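Local structure of beta-galactoside alpha-2,6-sialyltransferase (Photobacterium sp., 2Z4T) at residues Ile34-Tyr39 / Leu110-Pro115; Gly446-Leu451 / Ile463-Thr468; Asn281-Tyr286 / Asp309-Ser314. The protein probably catalyses alpha-2,6 transfer of sialic acid from a CMP-linked donor to galactoside acceptors such as lactose. All blocks are in the same frame, centred on the assembly; numbering follows the deposited sequence.

Interaction 1: Ile34-Tyr39 / Leu110-Pro115; sequences IIDEEY and LNVVAP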
loop_
_atom_site.group_PDB
_atom_site.type_symbol
_atom_site.label_atom_id
_atom_site.label_comp_id
_atom_site.label_asym_id
_atom_site.label_seq_id
_atom_site.Cartn_x
_atom_site.Cartn_y
_atom_site.Cartn_z
ATOM N N ILE A 34 8.006 -18.518 15.624
ATOM C CA ILE A 34 8.760 -19.754 15.358
ATOM C C ILE A 34 8.278 -20.492 14.138
ATOM O O ILE A 34 7.146 -20.963 14.067
ATOM C CB ILE A 34 9.642 -20.490 16.438
ATOM C CG1 ILE A 34 9.117 -21.889 16.790
ATOM C CG2 ILE A 34 10.044 -19.565 17.579
ATOM C CD1 ILE A 34 10.134 -22.756 17.489
ATOM N N ILE A 35 9.148 -20.473 13.137
ATOM C CA ILE A 35 8.910 -21.158 11.878
ATOM C C ILE A 35 9.733 -22.429 11.787
ATOM O O ILE A 35 10.718 -22.586 12.507
ATOM C CB ILE A 35 9.227 -20.266 10.673
ATOM C CG1 ILE A 35 10.725 -19.922 10.633
ATOM C CG2 ILE A 35 8.379 -19.023 10.716
ATOM C CD1 ILE A 35 11.206 -19.330 9.311
ATOM N N ASP A 36 9.320 -23.328 10.889
ATOM C CA ASP A 36 10.007 -24.589 10.650
ATOM C C ASP A 36 11.508 -24.368 10.558
ATOM O O ASP A 36 11.962 -23.478 9.845
ATOM C CB ASP A 36 9.491 -25.245 9.362
ATOM C CG ASP A 36 8.010 -25.631 9.440
ATOM O OD1 ASP A 36 7.615 -26.598 8.748
ATOM O OD2 ASP A 36 7.241 -24.971 10.193
ATOM N N GLU A 37 12.271 -25.170 11.299
ATOM C CA GLU A 37 13.757 -25.195 11.239
ATOM C C GLU A 37 14.410 -24.011 11.915
ATOM O O GLU A 37 15.631 -23.884 11.888
ATOM C CB GLU A 37 14.303 -25.370 9.805
ATOM C CG GLU A 37 13.480 -26.339 8.998
ATOM C CD GLU A 37 14.207 -26.921 7.828
ATOM O OE1 GLU A 37 13.893 -26.536 6.687
ATOM O OE2 GLU A 37 15.071 -27.787 8.042
ATOM N N GLU A 38 13.607 -23.144 12.514
ATOM C CA GLU A 38 14.162 -22.031 13.251
ATOM C C GLU A 38 14.833 -22.553 14.520
ATOM O O GLU A 38 14.301 -23.430 15.219
ATOM C CB GLU A 38 13.100 -20.984 13.584
ATOM C CG GLU A 38 13.664 -19.739 14.271
ATOM C CD GLU A 38 12.612 -18.669 14.532
ATOM O OE1 GLU A 38 11.551 -18.677 13.851
ATOM O OE2 GLU A 38 12.848 -17.817 15.425
ATOM N N TYR A 39 16.031 -22.027 14.760
ATOM C CA TYR A 39 16.799 -22.263 15.958
ATOM C C TYR A 39 16.291 -21.348 17.074
ATOM O O TYR A 39 15.990 -20.161 16.852
ATOM C CB TYR A 39 18.285 -22.006 15.679
ATOM C CG TYR A 39 19.132 -22.066 16.928
ATOM C CD1 TYR A 39 19.627 -20.897 17.513
ATOM C CD2 TYR A 39 19.411 -23.293 17.552
ATOM C CE1 TYR A 39 20.391 -20.942 18.675
ATOM C CE2 TYR A 39 20.176 -23.347 18.721
ATOM C CZ TYR A 39 20.657 -22.160 19.272
ATOM O OH TYR A 39 21.398 -22.185 20.429
ATOM N N LEU A 110 6.204 -23.329 22.247
ATOM C CA LEU A 110 6.648 -22.900 20.936
ATOM C C LEU A 110 5.533 -23.192 19.935
ATOM O O LEU A 110 5.170 -24.357 19.707
ATOM C CB LEU A 110 7.968 -23.583 20.549
ATOM C CG LEU A 110 9.144 -23.421 21.533
ATOM C CD1 LEU A 110 10.412 -24.093 21.028
ATOM C CD2 LEU A 110 9.451 -21.967 21.822
ATOM N N ASN A 111 4.967 -22.117 19.378
ATOM C CA ASN A 111 4.038 -22.205 18.265
ATOM C C ASN A 111 4.874 -22.242 16.994
ATOM O O ASN A 111 5.473 -21.214 16.594
ATOM C CB ASN A 111 3.081 -20.996 18.244
ATOM C CG ASN A 111 2.575 -20.611 19.651
ATOM O OD1 ASN A 111 1.838 -21.378 20.292
ATOM N ND2 ASN A 111 2.978 -19.417 20.137
ATOM N N VAL A 112 4.952 -23.424 16.388
ATOM C CA VAL A 112 5.658 -23.603 15.120
ATOM C C VAL A 112 4.690 -23.406 13.942
ATOM O O VAL A 112 3.664 -24.091 13.837
ATOM C CB VAL A 112 6.390 -24.983 14.999
ATOM C CG1 VAL A 112 7.229 -25.011 13.721
ATOM C CG2 VAL A 112 7.288 -25.264 16.228
ATOM N N VAL A 113 5.019 -22.456 13.070
ATOM C CA VAL A 113 4.114 -22.077 11.972
ATOM C C VAL A 113 4.905 -22.106 10.673
ATOM O O VAL A 113 6.140 -21.962 10.700
ATOM C CB VAL A 113 3.503 -20.668 12.196
ATOM C CG1 VAL A 113 2.752 -20.594 13.567
ATOM C CG2 VAL A 113 4.598 -19.584 12.124
ATOM N N ALA A 114 4.220 -22.305 9.551
ATOM C CA ALA A 114 4.889 -22.280 8.246
ATOM C C ALA A 114 5.694 -20.985 8.033
ATOM O O ALA A 114 5.228 -19.894 8.392
ATOM C CB ALA A 114 3.881 -22.455 7.128
ATOM N N PRO A 115 6.914 -21.103 7.477
ATOM C CA PRO A 115 7.630 -19.922 6.984
ATOM C C PRO A 115 6.735 -19.193 5.976
ATOM O O PRO A 115 6.053 -19.830 5.155
ATOM C CB PRO A 115 8.832 -20.522 6.255
ATOM C CG PRO A 115 9.042 -21.860 6.908
ATOM C CD PRO A 115 7.680 -22.350 7.282
#
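Ile34 packs against Leu110 and Val112 where strand 26-35 ends beside strand 103-122. The two run parallel, as first and last strands often do in an immunoglobulin-like beta-sandwich such as this one. The longer branch of Ile34 does the touching: CD1 crosses the end of Leu110 at a slant, 3.8 Å from its CD1, while CG1 sits 3.9 Å from Val112 CG2. Val40 also lies against Ile34, and Leu42 and Phe92 against Leu110, consistent with this side of the pair facing the sandwich interior. The backbone joins at the same place. Val113 N donates to Ile34 O at 2.8 Å, close to the plane of the carbonyl, and the CA-H of Val112 points at the same oxygen from 3.2 Å.

Ile35 turns to the other side of the pair, where its CG2 meets Val113 CG2 at 4.1 Å. With CG1 lodged between the backbone N and the carbonyl carbon (chi1 64°), its CD1 ends 4.0 Å from Pro115 CB. Past this point the chain swings off strand 103-122 through a type II turn from Ile35 to Glu38. The Glu38 carboxylate folds back on the turn, and its OE1 accepts from Ile35 N at 3.1 Å. Asp36, inside the turn, still reaches across to the 110-115 segment. Its carboxylate is held from outside, OD1 by the backbone N of Leu84 and OD2 by a salt bridge to Arg193. The Asp36 and Pro115 side chains cross at about a right angle, with Asp36 CG 3.9 Å from Pro115 CD.

Interaction 2: Gly446-Leu451 / Ile463-Thr468; sequences GIASSL and IVFTST. With C5P (cytidine-5'-monophosphate), chain C.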
loop_
_atom_site.group_PDB
_atom_site.type_symbol
_atom_site.label_atom_id
_atom_site.label_comp_id
_atom_site.label_asym_id
_atom_site.label_seq_id
_atom_site.Cartn_x
_atom_site.Cartn_y
_atom_site.Cartn_z
ATOM N N GLY A 446 -8.245 21.941 -6.559
ATOM C CA GLY A 446 -7.071 21.546 -7.290
ATOM C C GLY A 446 -7.366 20.816 -8.573
ATOM O O GLY A 446 -8.480 20.882 -9.125
ATOM N N ILE A 447 -6.347 20.118 -9.056
ATOM C CA ILE A 447 -6.432 19.465 -10.335
ATOM C C ILE A 447 -7.007 18.064 -10.173
ATOM O O ILE A 447 -6.729 17.365 -9.197
ATOM C CB ILE A 447 -5.052 19.428 -11.048
ATOM C CG1 ILE A 447 -4.367 20.815 -11.018
ATOM C CG2 ILE A 447 -5.178 18.830 -12.463
ATOM C CD1 ILE A 447 -5.156 21.974 -11.652
ATOM N N ALA A 448 -7.822 17.672 -11.138
ATOM C CA ALA A 448 -8.401 16.334 -11.192
ATOM C C ALA A 448 -7.352 15.289 -10.843
ATOM O O ALA A 448 -6.237 15.282 -11.391
ATOM C CB ALA A 448 -8.967 16.080 -12.589
ATOM N N SER A 449 -7.726 14.393 -9.938
ATOM C CA SER A 449 -6.788 13.463 -9.352
ATOM C C SER A 449 -7.552 12.339 -8.713
ATOM O O SER A 449 -8.718 12.520 -8.317
ATOM C CB SER A 449 -5.998 14.173 -8.262
ATOM O OG SER A 449 -5.321 13.228 -7.441
ATOM N N SER A 450 -6.882 11.203 -8.558
ATOM C CA SER A 450 -7.422 10.077 -7.811
ATOM C C SER A 450 -7.839 10.465 -6.395
ATOM O O SER A 450 -8.746 9.861 -5.803
ATOM C CB SER A 450 -6.404 8.944 -7.748
ATOM O OG SER A 450 -5.861 8.678 -9.028
ATOM N N LEU A 451 -7.200 11.488 -5.844
ATOM C CA LEU A 451 -7.492 11.858 -4.470
ATOM C C LEU A 451 -8.967 12.293 -4.333
ATOM O O LEU A 451 -9.603 12.028 -3.307
ATOM C CB LEU A 451 -6.480 12.896 -3.944
ATOM C CG LEU A 451 -6.576 14.345 -4.448
ATOM C CD1 LEU A 451 -7.611 15.142 -3.629
ATOM C CD2 LEU A 451 -5.203 15.049 -4.458
ATOM N N ILE A 463 -12.819 21.481 -8.818
ATOM C CA ILE A 463 -11.829 20.637 -9.442
ATOM C C ILE A 463 -11.561 21.169 -10.837
ATOM O O ILE A 463 -12.461 21.636 -11.516
ATOM C CB ILE A 463 -12.311 19.178 -9.509
ATOM C CG1 ILE A 463 -12.552 18.622 -8.101
ATOM C CG2 ILE A 463 -11.310 18.303 -10.243
ATOM C CD1 ILE A 463 -13.145 17.225 -8.095
ATOM N N VAL A 464 -10.320 21.126 -11.283
ATOM C CA VAL A 464 -10.034 21.633 -12.611
ATOM C C VAL A 464 -9.307 20.556 -13.371
ATOM O O VAL A 464 -8.389 19.931 -12.841
ATOM C CB VAL A 464 -9.206 22.935 -12.569
ATOM C CG1 VAL A 464 -8.809 23.365 -13.978
ATOM C CG2 VAL A 464 -9.991 24.037 -11.872
ATOM N N PHE A 465 -9.734 20.335 -14.606
ATOM C CA PHE A 465 -9.103 19.370 -15.477
ATOM C C PHE A 465 -8.088 20.039 -16.383
ATOM O O PHE A 465 -8.177 21.223 -16.690
ATOM C CB PHE A 465 -10.145 18.648 -16.332
ATOM C CG PHE A 465 -11.067 17.771 -15.553
ATOM C CD1 PHE A 465 -10.883 16.398 -15.542
ATOM C CD2 PHE A 465 -12.125 18.314 -14.837
ATOM C CE1 PHE A 465 -11.745 15.577 -14.812
ATOM C CE2 PHE A 465 -12.988 17.494 -14.103
ATOM C CZ PHE A 465 -12.794 16.129 -14.084
ATOM N N THR A 466 -7.146 19.222 -16.812
ATOM C CA THR A 466 -6.061 19.521 -17.718
ATOM C C THR A 466 -6.467 19.957 -19.145
ATOM O O THR A 466 -7.458 19.514 -19.685
ATOM C CB THR A 466 -5.213 18.242 -17.708
ATOM O OG1 THR A 466 -4.193 18.378 -16.702
ATOM C CG2 THR A 466 -4.640 17.852 -19.069
ATOM N N SER A 467 -5.690 20.854 -19.732
ATOM C CA SER A 467 -5.846 21.264 -21.119
ATOM C C SER A 467 -4.462 21.260 -21.725
ATOM O O SER A 467 -3.476 21.435 -21.013
ATOM C CB SER A 467 -6.421 22.679 -21.212
ATOM O OG SER A 467 -7.787 22.711 -20.863
ATOM N N THR A 468 -4.372 21.051 -23.033
ATOM C CA THR A 468 -3.066 21.137 -23.712
ATOM C C THR A 468 -2.938 22.565 -24.235
ATOM O O THR A 468 -3.886 23.353 -24.107
ATOM C CB THR A 468 -2.900 20.091 -24.867
ATOM O OG1 THR A 468 -4.016 20.168 -25.773
ATOM C CG2 THR A 468 -2.780 18.656 -24.318
HETATM O O3P C5P C . -3.184 12.642 -9.097
HETATM P P C5P C . -3.210 11.161 -9.155
HETATM O O1P C5P C . -1.920 10.701 -9.819
HETATM O O2P C5P C . -4.530 10.617 -9.663
HETATM O "O5'" C5P C . -3.186 10.684 -7.648
HETATM C "C5'" C5P C . -2.881 9.358 -7.277
HETATM C "C4'" C5P C . -2.558 9.428 -5.786
HETATM O "O4'" C5P C . -1.422 10.278 -5.573
HETATM C "C3'" C5P C . -3.651 10.075 -4.955
HETATM O "O3'" C5P C . -4.620 9.144 -4.486
HETATM C "C2'" C5P C . -2.871 10.592 -3.778
HETATM O "O2'" C5P C . -2.470 9.513 -2.930
HETATM C "C1'" C5P C . -1.580 11.050 -4.376
HETATM N N1 C5P C . -1.628 12.487 -4.635
HETATM C C2 C5P C . -1.389 13.390 -3.563
HETATM N N3 C5P C . -1.404 14.730 -3.773
HETATM C C4 C5P C . -1.658 15.234 -5.011
HETATM C C5 C5P C . -1.900 14.363 -6.095
HETATM C C6 C5P C . -1.872 12.975 -5.879
HETATM O O2 C5P C . -1.172 12.976 -2.415
HETATM N N4 C5P C . -1.653 16.580 -5.184
#
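Gly446-Ala448 runs parallel to Ile463-Phe465, stitched by Val464, whose N donates to Gly446 O at 2.8 Å and whose O accepts from Ala448 N at 2.9 Å. The second donor rises 37° out of the Val464 carbonyl plane, just where the first strand leaves the sheet. Ala448 has the largest share of the contact. Its methyl sits over one face of the Phe465 ring, a CH-pi contact with CB 3.8 Å from the centroid and displaced toward the rim, while Ile463 CG2 closes in from beside it at 4.0 Å from the same CB.

Beyond Ala448 the chain turns to the nucleotide. Ser449 OG donates to O3P of CMP at 2.8 Å and accepts from Leu451 N at 3.0 Å, making an ST turn; Ser450 N donates almost straight to O2P at 2.7 Å. Leu451 CD2 lies 3.6 Å from C4 of the cytosine. Binding a nucleotide at the C-terminal end of a parallel strand is characteristic of the Rossmann-like halves of GT-B enzymes.

Helix 481-488 packs on Ala448 and Phe465, helix 371-386 on Ile447 and Val464, and strands 356-360 and 498-499 flank the pair within the sheet.

Interaction 3: Asn281-Tyr286 / Asp309-Ser314; sequences NWQKLY and DYIGDS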
loop_
_atom_site.group_PDB
_atom_site.type_symbol
_atom_site.label_atom_id
_atom_site.label_comp_id
_atom_site.label_asym_id
_atom_site.label_seq_id
_atom_site.Cartn_x
_atom_site.Cartn_y
_atom_site.Cartn_z
ATOM N N ASN A 281 -8.019 -11.323 -14.179
ATOM C CA ASN A 281 -8.126 -12.778 -14.093
ATOM C C ASN A 281 -7.389 -13.398 -12.915
ATOM O O ASN A 281 -7.448 -14.626 -12.742
ATOM C CB ASN A 281 -7.674 -13.446 -15.393
ATOM C CG ASN A 281 -8.783 -13.555 -16.394
ATOM O OD1 ASN A 281 -8.831 -12.813 -17.372
ATOM N ND2 ASN A 281 -9.699 -14.468 -16.152
ATOM N N TRP A 282 -6.723 -12.577 -12.090
ATOM C CA TRP A 282 -5.995 -13.123 -10.929
ATOM C C TRP A 282 -6.864 -14.067 -10.094
ATOM O O TRP A 282 -6.418 -15.148 -9.705
ATOM C CB TRP A 282 -5.348 -12.027 -10.053
ATOM C CG TRP A 282 -4.271 -11.250 -10.782
ATOM C CD1 TRP A 282 -4.266 -9.906 -11.061
ATOM C CD2 TRP A 282 -3.065 -11.779 -11.357
ATOM N NE1 TRP A 282 -3.136 -9.573 -11.766
ATOM C CE2 TRP A 282 -2.379 -10.701 -11.953
ATOM C CE3 TRP A 282 -2.490 -13.052 -11.402
ATOM C CZ2 TRP A 282 -1.146 -10.864 -12.601
ATOM C CZ3 TRP A 282 -1.271 -13.214 -12.058
ATOM C CH2 TRP A 282 -0.612 -12.128 -12.642
ATOM N N GLN A 283 -8.109 -13.662 -9.874
ATOM C CA GLN A 283 -9.056 -14.400 -9.035
ATOM C C GLN A 283 -9.485 -15.736 -9.627
ATOM O O GLN A 283 -9.991 -16.604 -8.904
ATOM C CB GLN A 283 -10.305 -13.538 -8.755
ATOM C CG GLN A 283 -11.348 -13.498 -9.888
ATOM C CD GLN A 283 -10.940 -12.639 -11.077
ATOM O OE1 GLN A 283 -9.797 -12.189 -11.184
ATOM N NE2 GLN A 283 -11.885 -12.410 -11.984
ATOM N N LYS A 284 -9.309 -15.901 -10.936
ATOM C CA LYS A 284 -9.637 -17.168 -11.586
ATOM C C LYS A 284 -8.535 -18.206 -11.413
ATOM O O LYS A 284 -8.760 -19.379 -11.672
ATOM C CB LYS A 284 -9.898 -16.958 -13.078
ATOM C CG LYS A 284 -11.107 -16.106 -13.397
ATOM C CD LYS A 284 -12.399 -16.781 -12.979
ATOM C CE LYS A 284 -13.448 -15.748 -12.675
ATOM N NZ LYS A 284 -14.814 -16.310 -12.738
ATOM N N LEU A 285 -7.346 -17.773 -10.981
ATOM C CA LEU A 285 -6.184 -18.664 -10.902
ATOM C C LEU A 285 -5.616 -18.781 -9.509
ATOM O O LEU A 285 -4.819 -19.684 -9.246
ATOM C CB LEU A 285 -5.076 -18.215 -11.859
ATOM C CG LEU A 285 -5.358 -18.221 -13.371
ATOM C CD1 LEU A 285 -4.347 -17.377 -14.109
ATOM C CD2 LEU A 285 -5.290 -19.615 -13.884
ATOM N N TYR A 286 -6.005 -17.875 -8.615
ATOM C CA TYR A 286 -5.418 -17.808 -7.292
ATOM C C TYR A 286 -6.454 -17.240 -6.357
ATOM O O TYR A 286 -7.386 -16.589 -6.814
ATOM C CB TYR A 286 -4.191 -16.886 -7.286
ATOM C CG TYR A 286 -3.044 -17.361 -8.132
ATOM C CD1 TYR A 286 -2.846 -16.854 -9.419
ATOM C CD2 TYR A 286 -2.151 -18.312 -7.656
ATOM C CE1 TYR A 286 -1.799 -17.302 -10.223
ATOM C CE2 TYR A 286 -1.087 -18.768 -8.449
ATOM C CZ TYR A 286 -0.920 -18.250 -9.735
ATOM O OH TYR A 286 0.128 -18.682 -10.524
ATOM N N ASP A 309 -19.601 -9.146 -12.383
ATOM C CA ASP A 309 -19.921 -10.585 -12.245
ATOM C C ASP A 309 -18.666 -11.428 -12.240
ATOM O O ASP A 309 -18.523 -12.331 -11.418
ATOM C CB ASP A 309 -20.787 -11.109 -13.408
ATOM C CG ASP A 309 -22.222 -10.630 -13.343
ATOM O OD1 ASP A 309 -22.591 -10.012 -12.314
ATOM O OD2 ASP A 309 -22.974 -10.870 -14.329
ATOM N N TYR A 310 -17.778 -11.136 -13.189
ATOM C CA TYR A 310 -16.602 -11.951 -13.435
ATOM C C TYR A 310 -15.604 -11.910 -12.277
ATOM O O TYR A 310 -15.002 -12.944 -11.937
ATOM C CB TYR A 310 -15.934 -11.517 -14.733
ATOM C CG TYR A 310 -14.896 -12.480 -15.240
ATOM C CD1 TYR A 310 -15.264 -13.593 -16.011
ATOM C CD2 TYR A 310 -13.538 -12.285 -14.963
ATOM C CE1 TYR A 310 -14.309 -14.489 -16.499
ATOM C CE2 TYR A 310 -12.586 -13.163 -15.445
ATOM C CZ TYR A 310 -12.976 -14.271 -16.218
ATOM O OH TYR A 310 -12.029 -15.152 -16.694
ATOM N N ILE A 311 -15.418 -10.729 -11.680
ATOM C CA ILE A 311 -14.568 -10.616 -10.499
ATOM C C ILE A 311 -15.264 -11.244 -9.274
ATOM O O ILE A 311 -14.583 -11.732 -8.351
ATOM C CB ILE A 311 -14.133 -9.160 -10.239
ATOM C CG1 ILE A 311 -13.333 -8.639 -11.439
ATOM C CG2 ILE A 311 -13.268 -9.072 -8.991
ATOM C CD1 ILE A 311 -13.217 -7.153 -11.543
ATOM N N GLY A 312 -16.610 -11.251 -9.284
ATOM C CA GLY A 312 -17.415 -11.929 -8.261
ATOM C C GLY A 312 -17.036 -11.507 -6.856
ATOM O O GLY A 312 -16.821 -10.323 -6.582
ATOM N N ASP A 313 -16.919 -12.472 -5.958
ATOM C CA ASP A 313 -16.663 -12.134 -4.565
ATOM C C ASP A 313 -15.182 -11.832 -4.261
ATOM O O ASP A 313 -14.773 -11.854 -3.106
ATOM C CB ASP A 313 -17.261 -13.195 -3.618
ATOM C CG ASP A 313 -16.600 -14.580 -3.772
ATOM O OD1 ASP A 313 -15.389 -14.642 -4.136
ATOM O OD2 ASP A 313 -17.302 -15.609 -3.535
ATOM N N SER A 314 -14.385 -11.549 -5.296
ATOM C CA SER A 314 -13.044 -10.996 -5.115
ATOM C C SER A 314 -13.073 -9.476 -5.299
ATOM O O SER A 314 -12.043 -8.805 -5.192
ATOM C CB SER A 314 -12.046 -11.619 -6.086
ATOM O OG SER A 314 -11.847 -13.000 -5.824
#
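The Tyr310 ring has Lys284 laid over one face, while the side-chain amide of Asn281 comes up to its edge near the hydroxyl. The two flat groups are steeply inclined, so the amide stands nearly upright against the phenol plane. Over the face, Lys284 CE sits almost above the centre, 3.9 Å from the centroid, and NZ follows at 4.3 Å as a cation-pi partner. A bend at chi2 (-66°) folds the lysine over the ring, with CG near the hydroxyl end, 3.6 Å from Tyr310 OH. Further along, CE comes within 3.3 Å of Tyr310 O. Gln283 approaches the ring obliquely, its amide plane 89° from that of the phenol and NE2 3.4 Å from Tyr310 CD2.

That same NE2 donates to Tyr310 O at 3.2 Å. The oxygen lies close to the plane of the glutamine amide, yet the donor itself stands well above the carbonyl plane, at 50° to it. A second acceptor, Tyr280 O, also binds NE2, so two backbone carbonyls fix this end of the amide.

The contact joins elements of the Rossmann-like N-terminal half of the GT-B fold. The short, weakly bonded helix 282-285 leads into strand 288-292, and helix 305-311 is the longer of the two helices in the crossover connection from that strand to its parallel neighbour 315-317. Gly312, with positive phi, ends this longer helix, and Ile311 beside it packs on Tyr290 and Phe292 of the sheet.

Just before strand 315-317, Ser314 packs against the CB of Gln283. Its OG, hydrogen-bonded to Ala288 O, is 3.4 Å from Gln283 CB.

From the N terminus, interaction 1 comes first: it brings 110-115 back beside 34-39 and so closes a loop of 70 residues that holds most of the beta-sandwich. Strand 103-122 then runs on into the mixed sheet of the catalytic part. Interaction 3 follows, its 22-residue loop containing strand 288-292 of that same sheet, and interaction 2 comes last with a tight loop of 11 residues in the separate parallel sheet of the nucleotide-binding half. The three follow in series, with neither nesting nor crossing. Interaction 3 lies about 32 Å, centre to centre, from each of the others, whereas interactions 1 and 2 are about 51 Å apart, on opposite sides of the chain's centre.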